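PDB 5I47: RimK domain protein ATP-grasp from Sphaerobacter thermophilus, which probably binds ATP and a metal ion and acts as a carboxylate-amine ligase, as related RimK and LysX enzymes of the ATP-grasp family do. Local coordinates for residues 7-12 against 30-35; 16-21 against 56-61; 107-112 against 168-173; 129-134 against 143-148. All blocks are in the same frame, centred on the assembly; numbering follows the deposited sequence.

Interaction 1 (7-12 against 30-35); sequences VALLAD and HEAVLV
Val7 to Leu10 and Ala32 to Val35 pair as neighbouring parallel strands, and the ladder is stitched on alternate residues of the first strand. Val7 N gives its hydrogen to Glu31 O at 3.0 Å, and Val7 O takes one from Val33 N. Leu9 repeats the pattern: its N reaches Val33 O at 2.8 Å while its O accepts from Val35 N at 3.1 Å, a straight bond with 175° at the hydrogen. Ala11, already past the strand, adds the last rung through its N to Val35 O.

Side-chain packing is tightest where Ala8 meets Val35. With CG2 anti to its carbonyl carbon, beside the backbone N, Val35 lays that methyl against Ala8 CB at 3.6 Å; Leu10 lies alongside more loosely, CD2 to Val35 CB at 4.2 Å. Phe52 and helix 63-74 close over this side. On the face of Leu9 and Ala32, Leu9 CD1 meets Ala32 CB at 4.0 Å, with Ile22 and Phe25 of helix 16-27 above them. Toward the end of the strands Leu34 swings CD1 to within 3.8 Å of Ala11 CB, and closer still, 3.4 Å, to Ala11 O. Asp12 and Glu31 are the solvent side: both carboxylates leave the pair, and neither touches the other segment with its acidic end.

Every polar link across the strands is therefore made by the backbone, and side chain meets side chain through carbon. That chemistry implies a join whose register is set by main-chain bonds and whose two faces are lined by small and branched apolar groups.

Interaction 2 (16-21 against 56-61); sequences VEERLL and LDRGEA
Glu18 and Arg58 are brought together by folded side chains. In Glu18, CG sits beside the backbone N and the chain then bends at chi2 (68°), which turns the carboxylate off the helix toward the strand end. Arg58 curls twice in the same sense, at chi2 (-73°) and chi3 (-47°), so that its guanidinium comes to meet the acid from the opposite direction. The two flat groups lie nearly coplanar, and Glu18 OE2 is placed at the guanidinium edge.

That single oxygen takes both contacts of the salt bridge. Arg58 NE meets Glu18 OE2 nearly along that oxygen's C-O axis, though the N-H is bent and the oxygen lies tilted from the guanidinium plane; the modelled 2.5 Å is very short and doubtful. Arg58 NH2 adds a weak bond to Glu18 OE2 at 3.0 Å. The other oxygen, Glu18 OE1, accepts from Arg15 N, which helps to fix the carboxylate's rotation.

Carbon also flanks the guanidinium. Leu21 CD1 lies obliquely by it, 3.6 Å from Arg58 NE, while Glu17 CB comes within 3.4 Å of Arg58 NH2. Leu21 and Leu56 also reach toward each other tip to tip, their CD2 atoms 4.0 Å apart. Glu17 turns its acid elsewhere, to Arg15.

With Leu254 O and Val255 O also bonded by its NH1 and NH2, Arg58 has a buried guanidinium that spends its hydrogens on both an acid and main-chain carbonyls. The contact lies between helix 16-27 and the end of strand 54-57, with Phe257 packed against it and Ile271 of helix 267-275 touching both leucines.

Interaction 3 (107-112 against 168-173); sequences PETRVC and LVQQFI
The amide of Gln170 has Thr109 OG1 in its plane: Gln170 NE2 donates to it at 3.1 Å. Thr109 OG1 passes its own hydrogen back to Pro107 O, while the amide's other end, Gln170 OE1, accepts from Lys132 NZ, so both ends are fixed. Pro107 crosses the Gln170 chain obliquely, CB to CG at 3.6 Å. A second flat group, the Arg110 guanidinium, has Glu108 at its edge and in plane. NH1 and NH2 grip Glu108 OE2 end-on, both on that one oxygen, and NH2 also reaches Glu124.

Between these two groups, which stand on opposite faces, runs a ladder of the four-stranded antiparallel sheet in the ATP-grasp region, with 109-112 its outermost strand within this chain. Arg110 and Val169 form its hydrogen-bonded pair, N to O at 2.9 Å each way, and Gln171 N closes on Glu108 O at 2.8 Å. On the face of Thr109 and Val111, Leu168 CD2 fits between the two, 3.9 Å from Val111 CG2. On the face of Arg110, Cys112 SG touches Val169 CG2 at 3.6 Å. Val111 and Cys112 also pair with a strand of the second subunit, which carries the sheet across the interface.

Interaction 4 (129-134 against 143-148); sequences VVLKSL and ALVEDQ
A beta hairpin of strands 129-133 and 143-145 brings Val129 opposite Val145 and Leu131 opposite Ala143. Both are hydrogen-bonded pairs, each with two backbone bonds. Val145 N reaches Val129 O at 2.8 Å and Val129 N reaches Val145 O at 3.1 Å; Leu131 N then meets Ala143 O at 2.9 Å, answered by a longer bond from Ala143 N to Leu131 O. Val130 and Leu144 form the non-hydrogen-bonded pair between them, where Val130 CA comes close to Ala143 O.

On the face of the odd-numbered residues the contact is carbon on carbon. Val129 holds CG2 in the crowded position between its N and carbonyl carbon, which sets that methyl alongside CB of Val145 at 3.9 Å. Val145 CG2 reaches across to Leu131 CG at 4.2 Å, and Leu131 CB meets Ala143 CB at the same distance. Ala151 and Ile154 of helix 148-160 close over this apolar patch.

The other face is thinner. Leu144, solvent-exposed, has CG anti to its backbone N, and the turn at chi2 (60°) brings CD1 back toward the first strand, 3.6 Å from Val129 O and 4.1 Å from Val130 CG1. Phe172 packs on Val130 from the neighbouring strand side.

The hairpin forms one edge, within this chain, of a four-stranded antiparallel sheet with helices packed on it, consistent with the smaller ATP-binding subdomain of the ATP-grasp fold.

In the fold
From the N terminus, interaction 1 closes the first beta-alpha-beta unit by joining strands 6-10 and 31-35. Interaction 2 crosses it, since helix 16-27 comes between those strands in the chain and meets the end of strand 54-57, which borders strand 6-10 in the same parallel sheet; Ala8 O and Leu56 N, probably hydrogen-bonded, link the two contacts. Both belong to the preATP-grasp domain. Further on, interaction 3 closes a long loop between 107-112 and 168-173, and the short hairpin of interaction 4 falls within it. Both lie in the RimK-like ATP-grasp region and share one antiparallel sheet through neighbouring strands 129-133 and 167-171. The two groups lie on opposite sides of the chain's centre.

Interaction 1 (7-12 against 30-35)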
loop_
_atom_site.group_PDB
_atom_site.type_symbol
_atom_site.label_atom_id
_atom_site.label_comp_id
_atom_site.label_asym_id
_atom_site.label_seq_id
_atom_site.Cartn_x
_atom_site.Cartn_y
_atom_site.Cartn_z
ATOM N N VAL B 7 25.733 -0.181 -12.260
ATOM C CA VAL B 7 24.307 -0.487 -12.234
ATOM C C VAL B 7 24.031 -1.379 -11.031
ATOM O O VAL B 7 24.731 -2.376 -10.819
ATOM C CB VAL B 7 23.849 -1.173 -13.537
ATOM C CG1 VAL B 7 22.484 -1.812 -13.356
ATOM C CG2 VAL B 7 23.820 -0.170 -14.680
ATOM N N ALA B 8 23.013 -1.024 -10.248
ATOM C CA ALA B 8 22.662 -1.768 -9.044
ATOM C C ALA B 8 21.658 -2.868 -9.370
ATOM O O ALA B 8 20.642 -2.614 -10.025
ATOM C CB ALA B 8 22.089 -0.831 -7.982
ATOM N N LEU B 9 21.948 -4.087 -8.907
ATOM C CA LEU B 9 21.052 -5.238 -9.037
ATOM C C LEU B 9 20.445 -5.496 -7.659
ATOM O O LEU B 9 21.032 -6.182 -6.822
ATOM C CB LEU B 9 21.786 -6.477 -9.556
ATOM C CG LEU B 9 22.424 -6.490 -10.948
ATOM C CD1 LEU B 9 23.080 -7.849 -11.199
ATOM C CD2 LEU B 9 21.406 -6.171 -12.036
ATOM N N LEU B 10 19.259 -4.934 -7.430
ATOM C CA LEU B 10 18.572 -5.066 -6.152
ATOM C C LEU B 10 18.130 -6.506 -5.941
ATOM O O LEU B 10 17.053 -6.910 -6.393
ATOM C CB LEU B 10 17.370 -4.119 -6.085
ATOM C CG LEU B 10 17.696 -2.636 -6.248
ATOM C CD1 LEU B 10 16.430 -1.786 -6.209
ATOM C CD2 LEU B 10 18.672 -2.205 -5.170
ATOM N N ALA B 11 18.962 -7.289 -5.264
ATOM C CA ALA B 11 18.685 -8.697 -5.044
ATOM C C ALA B 11 19.404 -9.126 -3.778
ATOM O O ALA B 11 20.248 -8.404 -3.242
ATOM C CB ALA B 11 19.117 -9.550 -6.242
ATOM N N ASP B 12 19.061 -10.315 -3.296
ATOM C CA ASP B 12 19.690 -10.821 -2.088
ATOM C C ASP B 12 20.879 -11.723 -2.375
ATOM O O ASP B 12 21.763 -11.846 -1.520
ATOM C CB ASP B 12 18.659 -11.560 -1.235
ATOM C CG ASP B 12 17.532 -10.652 -0.781
ATOM O OD1 ASP B 12 16.357 -11.073 -0.848
ATOM O OD2 ASP B 12 17.822 -9.508 -0.364
ATOM N N HIS B 30 29.085 -1.228 -18.529
ATOM C CA HIS B 30 28.678 -0.869 -17.179
ATOM C C HIS B 30 28.909 -2.043 -16.243
ATOM O O HIS B 30 28.687 -3.199 -16.615
ATOM C CB HIS B 30 27.208 -0.437 -17.135
ATOM C CG HIS B 30 26.941 0.865 -17.825
ATOM N ND1 HIS B 30 27.094 2.084 -17.201
ATOM C CD2 HIS B 30 26.532 1.136 -19.088
ATOM C CE1 HIS B 30 26.791 3.051 -18.048
ATOM N NE2 HIS B 30 26.447 2.503 -19.199
ATOM N N GLU B 31 29.356 -1.745 -15.027
ATOM C CA GLU B 31 29.627 -2.776 -14.029
ATOM C C GLU B 31 28.373 -2.977 -13.185
ATOM O O GLU B 31 28.051 -2.156 -12.324
ATOM C CB GLU B 31 30.822 -2.391 -13.164
ATOM C CG GLU B 31 31.145 -3.407 -12.080
ATOM C CD GLU B 31 31.929 -2.805 -10.933
ATOM O OE1 GLU B 31 32.241 -1.597 -10.995
ATOM O OE2 GLU B 31 32.227 -3.539 -9.968
ATOM N N ALA B 32 27.657 -4.070 -13.436
ATOM C CA ALA B 32 26.535 -4.427 -12.583
ATOM C C ALA B 32 27.052 -4.901 -11.231
ATOM O O ALA B 32 28.081 -5.574 -11.144
ATOM C CB ALA B 32 25.681 -5.509 -13.239
ATOM N N VAL B 33 26.338 -4.536 -10.170
ATOM C CA VAL B 33 26.771 -4.793 -8.802
ATOM C C VAL B 33 25.582 -5.312 -8.008
ATOM O O VAL B 33 24.495 -4.729 -8.058
ATOM C CB VAL B 33 27.342 -3.524 -8.136
ATOM C CG1 VAL B 33 27.611 -3.771 -6.658
ATOM C CG2 VAL B 33 28.607 -3.064 -8.845
ATOM N N LEU B 34 25.785 -6.404 -7.274
ATOM C CA LEU B 34 24.764 -6.874 -6.348
ATOM C C LEU B 34 24.606 -5.865 -5.216
ATOM O O LEU B 34 25.582 -5.519 -4.544
ATOM C CB LEU B 34 25.130 -8.247 -5.794
ATOM C CG LEU B 34 24.173 -8.808 -4.737
ATOM C CD1 LEU B 34 22.833 -9.172 -5.351
ATOM C CD2 LEU B 34 24.778 -10.005 -4.031
ATOM N N VAL B 35 23.385 -5.378 -5.017
ATOM C CA VAL B 35 23.062 -4.482 -3.910
ATOM C C VAL B 35 21.942 -5.138 -3.119
ATOM O O VAL B 35 20.801 -5.221 -3.592
ATOM C CB VAL B 35 22.655 -3.082 -4.389
ATOM C CG1 VAL B 35 22.355 -2.189 -3.197
ATOM C CG2 VAL B 35 23.752 -2.475 -5.251
#

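Interaction 2 (16-21 against 56-61)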
loop_
_atom_site.group_PDB
_atom_site.type_symbol
_atom_site.label_atom_id
_atom_site.label_comp_id
_atom_site.label_asym_id
_atom_site.label_seq_id
_atom_site.Cartn_x
_atom_site.Cartn_y
_atom_site.Cartn_z
ATOM N N VAL B 16 21.283 -17.402 -11.630
ATOM C CA VAL B 16 21.608 -17.514 -13.051
ATOM C C VAL B 16 21.204 -16.247 -13.797
ATOM O O VAL B 16 21.972 -15.709 -14.602
ATOM C CB VAL B 16 20.944 -18.764 -13.655
ATOM C CG1 VAL B 16 20.936 -18.685 -15.172
ATOM C CG2 VAL B 16 21.673 -20.020 -13.202
ATOM N N GLU B 17 19.989 -15.752 -13.545
ATOM C CA GLU B 17 19.538 -14.540 -14.223
ATOM C C GLU B 17 20.426 -13.350 -13.880
ATOM O O GLU B 17 20.705 -12.506 -14.739
ATOM C CB GLU B 17 18.082 -14.244 -13.865
ATOM C CG GLU B 17 17.071 -15.209 -14.474
ATOM C CD GLU B 17 16.820 -16.425 -13.601
ATOM O OE1 GLU B 17 17.539 -16.591 -12.589
ATOM O OE2 GLU B 17 15.899 -17.209 -13.923
ATOM N N GLU B 18 20.899 -13.278 -12.633
ATOM C CA GLU B 18 21.705 -12.136 -12.213
ATOM C C GLU B 18 23.065 -12.119 -12.905
ATOM O O GLU B 18 23.567 -11.049 -13.268
ATOM C CB GLU B 18 21.870 -12.138 -10.693
ATOM C CG GLU B 18 20.709 -11.499 -9.939
ATOM C CD GLU B 18 19.426 -12.302 -10.046
ATOM O OE1 GLU B 18 19.436 -13.493 -9.668
ATOM O OE2 GLU B 18 18.410 -11.747 -10.519
ATOM N N ARG B 19 23.677 -13.286 -13.107
ATOM C CA ARG B 19 24.980 -13.297 -13.765
ATOM C C ARG B 19 24.868 -13.051 -15.266
ATOM O O ARG B 19 25.756 -12.420 -15.850
ATOM C CB ARG B 19 25.708 -14.616 -13.487
ATOM C CG ARG B 19 25.020 -15.856 -14.017
ATOM C CD ARG B 19 25.552 -17.100 -13.329
ATOM N NE ARG B 19 25.657 -16.892 -11.887
ATOM C CZ ARG B 19 25.495 -17.847 -10.978
ATOM N NH1 ARG B 19 25.205 -19.086 -11.357
ATOM N NH2 ARG B 19 25.612 -17.561 -9.686
ATOM N N LEU B 20 23.795 -13.534 -15.902
ATOM C CA LEU B 20 23.535 -13.183 -17.296
ATOM C C LEU B 20 23.435 -11.675 -17.470
ATOM O O LEU B 20 23.942 -11.116 -18.451
ATOM C CB LEU B 20 22.250 -13.851 -17.783
ATOM C CG LEU B 20 22.236 -15.372 -17.895
ATOM C CD1 LEU B 20 20.866 -15.861 -18.348
ATOM C CD2 LEU B 20 23.319 -15.832 -18.855
ATOM N N LEU B 21 22.777 -10.997 -16.524
ATOM C CA LEU B 21 22.680 -9.544 -16.588
ATOM C C LEU B 21 24.031 -8.880 -16.361
ATOM O O LEU B 21 24.315 -7.839 -16.964
ATOM C CB LEU B 21 21.654 -9.047 -15.569
ATOM C CG LEU B 21 20.196 -9.289 -15.967
ATOM C CD1 LEU B 21 19.312 -9.425 -14.740
ATOM C CD2 LEU B 21 19.698 -8.166 -16.864
ATOM N N LEU B 56 18.121 -2.003 -10.852
ATOM C CA LEU B 56 17.223 -2.987 -11.447
ATOM C C LEU B 56 16.749 -3.918 -10.341
ATOM O O LEU B 56 17.542 -4.689 -9.792
ATOM C CB LEU B 56 17.917 -3.759 -12.568
ATOM C CG LEU B 56 17.156 -4.911 -13.227
ATOM C CD1 LEU B 56 15.854 -4.431 -13.839
ATOM C CD2 LEU B 56 18.030 -5.569 -14.280
ATOM N N ASP B 57 15.465 -3.840 -10.005
ATOM C CA ASP B 57 14.919 -4.657 -8.927
ATOM C C ASP B 57 14.756 -6.087 -9.421
ATOM O O ASP B 57 13.934 -6.359 -10.304
ATOM C CB ASP B 57 13.590 -4.086 -8.441
ATOM C CG ASP B 57 13.161 -4.664 -7.106
ATOM O OD1 ASP B 57 13.472 -5.838 -6.827
ATOM O OD2 ASP B 57 12.511 -3.940 -6.330
ATOM N N ARG B 58 15.540 -7.000 -8.849
ATOM C CA ARG B 58 15.514 -8.410 -9.206
ATOM C C ARG B 58 14.737 -9.247 -8.199
ATOM O O ARG B 58 14.876 -10.476 -8.182
ATOM C CB ARG B 58 16.943 -8.940 -9.347
ATOM C CG ARG B 58 17.765 -8.231 -10.409
ATOM C CD ARG B 58 17.306 -8.619 -11.799
ATOM N NE ARG B 58 17.153 -10.065 -11.908
ATOM C CZ ARG B 58 16.025 -10.675 -12.254
ATOM N NH1 ARG B 58 14.948 -9.965 -12.553
ATOM N NH2 ARG B 58 15.982 -12.000 -12.316
ATOM N N GLY B 59 13.924 -8.609 -7.359
ATOM C CA GLY B 59 13.173 -9.295 -6.336
ATOM C C GLY B 59 11.691 -9.396 -6.668
ATOM O O GLY B 59 11.182 -8.783 -7.607
ATOM N N GLU B 60 11.007 -10.215 -5.871
ATOM C CA GLU B 60 9.559 -10.345 -5.962
ATOM C C GLU B 60 8.897 -8.997 -5.690
ATOM O O GLU B 60 9.322 -8.245 -4.809
ATOM C CB GLU B 60 9.071 -11.400 -4.962
ATOM C CG GLU B 60 7.583 -11.716 -5.009
ATOM C CD GLU B 60 7.072 -12.328 -3.707
ATOM O OE1 GLU B 60 7.833 -12.356 -2.711
ATOM O OE2 GLU B 60 5.903 -12.775 -3.672
ATOM N N ALA B 61 7.862 -8.684 -6.461
ATOM C CA ALA B 61 7.199 -7.394 -6.330
ATOM C C ALA B 61 6.381 -7.351 -5.045
ATOM O O ALA B 61 5.460 -8.151 -4.863
ATOM C CB ALA B 61 6.305 -7.138 -7.538
HETATM O O HOH W 1 16.699 -13.200 -7.549
#

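Interaction 3 (107-112 against 168-173)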
loop_
_atom_site.group_PDB
_atom_site.type_symbol
_atom_site.label_atom_id
_atom_site.label_comp_id
_atom_site.label_asym_id
_atom_site.label_seq_id
_atom_site.Cartn_x
_atom_site.Cartn_y
_atom_site.Cartn_z
ATOM N N PRO B 107 -10.615 -11.828 -14.515
ATOM C CA PRO B 107 -11.658 -12.671 -13.923
ATOM C C PRO B 107 -12.622 -11.856 -13.079
ATOM O O PRO B 107 -12.298 -10.780 -12.571
ATOM C CB PRO B 107 -10.874 -13.663 -13.057
ATOM C CG PRO B 107 -9.504 -13.645 -13.597
ATOM C CD PRO B 107 -9.274 -12.247 -14.076
ATOM N N GLU B 108 -13.834 -12.387 -12.950
ATOM C CA GLU B 108 -14.832 -11.765 -12.093
ATOM C C GLU B 108 -14.286 -11.658 -10.676
ATOM O O GLU B 108 -13.793 -12.638 -10.114
ATOM C CB GLU B 108 -16.126 -12.580 -12.118
ATOM C CG GLU B 108 -17.325 -11.866 -11.521
ATOM C CD GLU B 108 -17.782 -10.688 -12.360
ATOM O OE1 GLU B 108 -17.481 -10.662 -13.571
ATOM O OE2 GLU B 108 -18.444 -9.786 -11.805
ATOM N N THR B 109 -14.354 -10.457 -10.105
ATOM C CA THR B 109 -13.703 -10.182 -8.832
ATOM C C THR B 109 -14.624 -9.361 -7.946
ATOM O O THR B 109 -15.403 -8.538 -8.429
ATOM C CB THR B 109 -12.372 -9.445 -9.040
ATOM O OG1 THR B 109 -11.544 -10.207 -9.928
ATOM C CG2 THR B 109 -11.636 -9.253 -7.720
ATOM N N ARG B 110 -14.542 -9.611 -6.639
ATOM C CA ARG B 110 -15.195 -8.792 -5.631
ATOM C C ARG B 110 -14.175 -8.377 -4.581
ATOM O O ARG B 110 -13.325 -9.175 -4.176
ATOM C CB ARG B 110 -16.354 -9.535 -4.957
ATOM C CG ARG B 110 -17.519 -9.840 -5.872
ATOM C CD ARG B 110 -18.108 -8.569 -6.459
ATOM N NE ARG B 110 -19.139 -8.867 -7.451
ATOM C CZ ARG B 110 -18.887 -9.225 -8.707
ATOM N NH1 ARG B 110 -17.637 -9.334 -9.135
ATOM N NH2 ARG B 110 -19.888 -9.478 -9.539
ATOM N N VAL B 111 -14.270 -7.129 -4.138
ATOM C CA VAL B 111 -13.431 -6.606 -3.068
ATOM C C VAL B 111 -14.228 -6.727 -1.778
ATOM O O VAL B 111 -15.254 -6.059 -1.603
ATOM C CB VAL B 111 -13.009 -5.154 -3.336
ATOM C CG1 VAL B 111 -11.855 -4.765 -2.426
ATOM C CG2 VAL B 111 -12.634 -4.972 -4.802
ATOM N N CYS B 112 -13.766 -7.587 -0.876
ATOM C CA CYS B 112 -14.490 -7.925 0.342
ATOM C C CYS B 112 -13.698 -7.475 1.559
ATOM O O CYS B 112 -12.534 -7.859 1.728
ATOM C CB CYS B 112 -14.758 -9.429 0.410
ATOM S SG CYS B 112 -15.611 -10.029 -1.047
ATOM N N LEU B 168 -9.534 -10.121 -1.967
ATOM C CA LEU B 168 -10.227 -10.227 -3.244
ATOM C C LEU B 168 -10.784 -11.637 -3.392
ATOM O O LEU B 168 -10.048 -12.618 -3.246
ATOM C CB LEU B 168 -9.287 -9.926 -4.414
ATOM C CG LEU B 168 -8.642 -8.544 -4.535
ATOM C CD1 LEU B 168 -7.680 -8.529 -5.707
ATOM C CD2 LEU B 168 -9.697 -7.464 -4.698
ATOM N N VAL B 169 -12.078 -11.734 -3.673
ATOM C CA VAL B 169 -12.720 -13.001 -4.004
ATOM C C VAL B 169 -12.852 -13.039 -5.520
ATOM O O VAL B 169 -13.674 -12.320 -6.100
ATOM C CB VAL B 169 -14.080 -13.151 -3.307
ATOM C CG1 VAL B 169 -14.743 -14.454 -3.716
ATOM C CG2 VAL B 169 -13.907 -13.100 -1.796
ATOM N N GLN B 170 -12.027 -13.857 -6.169
ATOM C CA GLN B 170 -11.901 -13.854 -7.620
ATOM C C GLN B 170 -12.282 -15.216 -8.178
ATOM O O GLN B 170 -11.861 -16.250 -7.649
ATOM C CB GLN B 170 -10.475 -13.492 -8.045
ATOM C CG GLN B 170 -10.312 -13.270 -9.537
ATOM C CD GLN B 170 -8.917 -12.812 -9.911
ATOM O OE1 GLN B 170 -7.959 -13.580 -9.835
ATOM N NE2 GLN B 170 -8.794 -11.550 -10.310
ATOM N N GLN B 171 -13.074 -15.209 -9.248
ATOM C CA GLN B 171 -13.468 -16.452 -9.894
ATOM C C GLN B 171 -12.241 -17.207 -10.388
ATOM O O GLN B 171 -11.275 -16.612 -10.874
ATOM C CB GLN B 171 -14.419 -16.164 -11.055
ATOM C CG GLN B 171 -14.801 -17.388 -11.871
ATOM C CD GLN B 171 -15.988 -17.128 -12.775
ATOM O OE1 GLN B 171 -15.833 -16.744 -13.936
ATOM N NE2 GLN B 171 -17.188 -17.334 -12.243
ATOM N N PHE B 172 -12.279 -18.528 -10.246
ATOM C CA PHE B 172 -11.188 -19.389 -10.678
ATOM C C PHE B 172 -11.481 -19.928 -12.071
ATOM O O PHE B 172 -12.544 -20.512 -12.305
ATOM C CB PHE B 172 -10.976 -20.547 -9.704
ATOM C CG PHE B 172 -9.751 -21.359 -9.997
ATOM C CD1 PHE B 172 -8.493 -20.871 -9.683
ATOM C CD2 PHE B 172 -9.852 -22.605 -10.594
ATOM C CE1 PHE B 172 -7.358 -21.611 -9.952
ATOM C CE2 PHE B 172 -8.718 -23.351 -10.866
ATOM C CZ PHE B 172 -7.470 -22.851 -10.545
ATOM N N ILE B 173 -10.540 -19.728 -12.986
ATOM C CA ILE B 173 -10.661 -20.231 -14.351
ATOM C C ILE B 173 -9.599 -21.305 -14.554
ATOM O O ILE B 173 -8.435 -20.976 -14.819
ATOM C CB ILE B 173 -10.523 -19.096 -15.375
ATOM C CG1 ILE B 173 -11.368 -17.892 -14.947
ATOM C CG2 ILE B 173 -10.932 -19.580 -16.760
ATOM C CD1 ILE B 173 -11.259 -16.706 -15.875
HETATM O O HOH W 2 -14.354 -14.933 -14.480
#

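Interaction 4 (129-134 against 143-148)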
loop_
_atom_site.group_PDB
_atom_site.type_symbol
_atom_site.label_atom_id
_atom_site.label_comp_id
_atom_site.label_asym_id
_atom_site.label_seq_id
_atom_site.Cartn_x
_atom_site.Cartn_y
_atom_site.Cartn_z
ATOM N N VAL B 129 -13.327 -20.285 -6.307
ATOM C CA VAL B 129 -12.783 -18.932 -6.283
ATOM C C VAL B 129 -11.397 -18.984 -5.652
ATOM O O VAL B 129 -10.985 -19.996 -5.082
ATOM C CB VAL B 129 -13.684 -17.944 -5.509
ATOM C CG1 VAL B 129 -15.045 -17.819 -6.168
ATOM C CG2 VAL B 129 -13.825 -18.380 -4.060
ATOM N N VAL B 130 -10.674 -17.872 -5.755
ATOM C CA VAL B 130 -9.383 -17.703 -5.098
ATOM C C VAL B 130 -9.433 -16.453 -4.231
ATOM O O VAL B 130 -10.049 -15.449 -4.605
ATOM C CB VAL B 130 -8.221 -17.615 -6.111
ATOM C CG1 VAL B 130 -7.970 -18.963 -6.749
ATOM C CG2 VAL B 130 -8.517 -16.576 -7.175
ATOM N N LEU B 131 -8.801 -16.525 -3.063
ATOM C CA LEU B 131 -8.654 -15.381 -2.173
ATOM C C LEU B 131 -7.275 -14.774 -2.375
ATOM O O LEU B 131 -6.262 -15.474 -2.273
ATOM C CB LEU B 131 -8.834 -15.775 -0.706
ATOM C CG LEU B 131 -10.165 -16.374 -0.247
ATOM C CD1 LEU B 131 -10.188 -16.467 1.264
ATOM C CD2 LEU B 131 -11.334 -15.555 -0.749
ATOM N N LYS B 132 -7.239 -13.476 -2.659
ATOM C CA LYS B 132 -5.995 -12.755 -2.888
ATOM C C LYS B 132 -5.991 -11.519 -2.007
ATOM O O LYS B 132 -6.918 -10.706 -2.077
ATOM C CB LYS B 132 -5.842 -12.354 -4.359
ATOM C CG LYS B 132 -5.819 -13.504 -5.348
ATOM C CD LYS B 132 -5.666 -12.986 -6.775
ATOM C CE LYS B 132 -5.522 -14.119 -7.786
ATOM N NZ LYS B 132 -5.296 -13.583 -9.162
ATOM N N SER B 133 -4.961 -11.379 -1.179
ATOM C CA SER B 133 -4.771 -10.131 -0.454
ATOM C C SER B 133 -4.603 -8.979 -1.439
ATOM O O SER B 133 -4.090 -9.155 -2.548
ATOM C CB SER B 133 -3.551 -10.233 0.464
ATOM O OG SER B 133 -2.443 -10.793 -0.221
ATOM N N LEU B 134 -5.056 -7.788 -1.029
ATOM C CA LEU B 134 -4.984 -6.627 -1.912
ATOM C C LEU B 134 -3.549 -6.317 -2.310
ATOM O O LEU B 134 -3.306 -5.790 -3.402
ATOM C CB LEU B 134 -5.614 -5.402 -1.246
ATOM C CG LEU B 134 -7.046 -5.507 -0.718
ATOM C CD1 LEU B 134 -7.596 -4.128 -0.395
ATOM C CD2 LEU B 134 -7.944 -6.222 -1.709
ATOM N N ALA B 143 -5.077 -18.402 -2.400
ATOM C CA ALA B 143 -5.745 -19.507 -1.719
ATOM C C ALA B 143 -6.924 -19.993 -2.553
ATOM O O ALA B 143 -7.907 -19.266 -2.728
ATOM C CB ALA B 143 -6.203 -19.075 -0.327
ATOM N N LEU B 144 -6.838 -21.227 -3.047
ATOM C CA LEU B 144 -7.921 -21.808 -3.831
ATOM C C LEU B 144 -9.021 -22.328 -2.914
ATOM O O LEU B 144 -8.750 -22.951 -1.884
ATOM C CB LEU B 144 -7.394 -22.934 -4.720
ATOM C CG LEU B 144 -8.423 -23.727 -5.535
ATOM C CD1 LEU B 144 -9.193 -22.827 -6.488
ATOM C CD2 LEU B 144 -7.749 -24.865 -6.292
ATOM N N VAL B 145 -10.269 -22.059 -3.295
ATOM C CA VAL B 145 -11.444 -22.382 -2.487
ATOM C C VAL B 145 -12.413 -23.133 -3.393
ATOM O O VAL B 145 -13.092 -22.523 -4.226
ATOM C CB VAL B 145 -12.105 -21.132 -1.891
ATOM C CG1 VAL B 145 -13.361 -21.501 -1.121
ATOM C CG2 VAL B 145 -11.129 -20.392 -0.997
ATOM N N GLU B 146 -12.490 -24.455 -3.232
ATOM C CA GLU B 146 -13.370 -25.256 -4.075
ATOM C C GLU B 146 -14.779 -25.380 -3.513
ATOM O O GLU B 146 -15.732 -25.533 -4.285
ATOM C CB GLU B 146 -12.788 -26.658 -4.277
ATOM C CG GLU B 146 -11.285 -26.705 -4.484
ATOM C CD GLU B 146 -10.528 -26.897 -3.183
ATOM O OE1 GLU B 146 -10.970 -26.354 -2.148
ATOM O OE2 GLU B 146 -9.495 -27.602 -3.194
ATOM N N ASP B 147 -14.937 -25.316 -2.193
ATOM C CA ASP B 147 -16.235 -25.508 -1.563
ATOM C C ASP B 147 -16.245 -24.784 -0.222
ATOM O O ASP B 147 -15.242 -24.196 0.196
ATOM C CB ASP B 147 -16.542 -26.996 -1.397
ATOM C CG ASP B 147 -15.435 -27.727 -0.680
ATOM O OD1 ASP B 147 -15.357 -27.617 0.558
ATOM O OD2 ASP B 147 -14.628 -28.402 -1.351
ATOM N N GLN B 148 -17.392 -24.847 0.464
ATOM C CA GLN B 148 -17.556 -24.092 1.704
ATOM C C GLN B 148 -16.596 -24.561 2.791
ATOM O O GLN B 148 -16.131 -23.745 3.594
ATOM C CB GLN B 148 -18.999 -24.185 2.200
ATOM C CG GLN B 148 -19.265 -23.346 3.447
ATOM C CD GLN B 148 -20.707 -23.411 3.910
ATOM O OE1 GLN B 148 -21.615 -22.958 3.212
ATOM N NE2 GLN B 148 -20.924 -23.979 5.093
#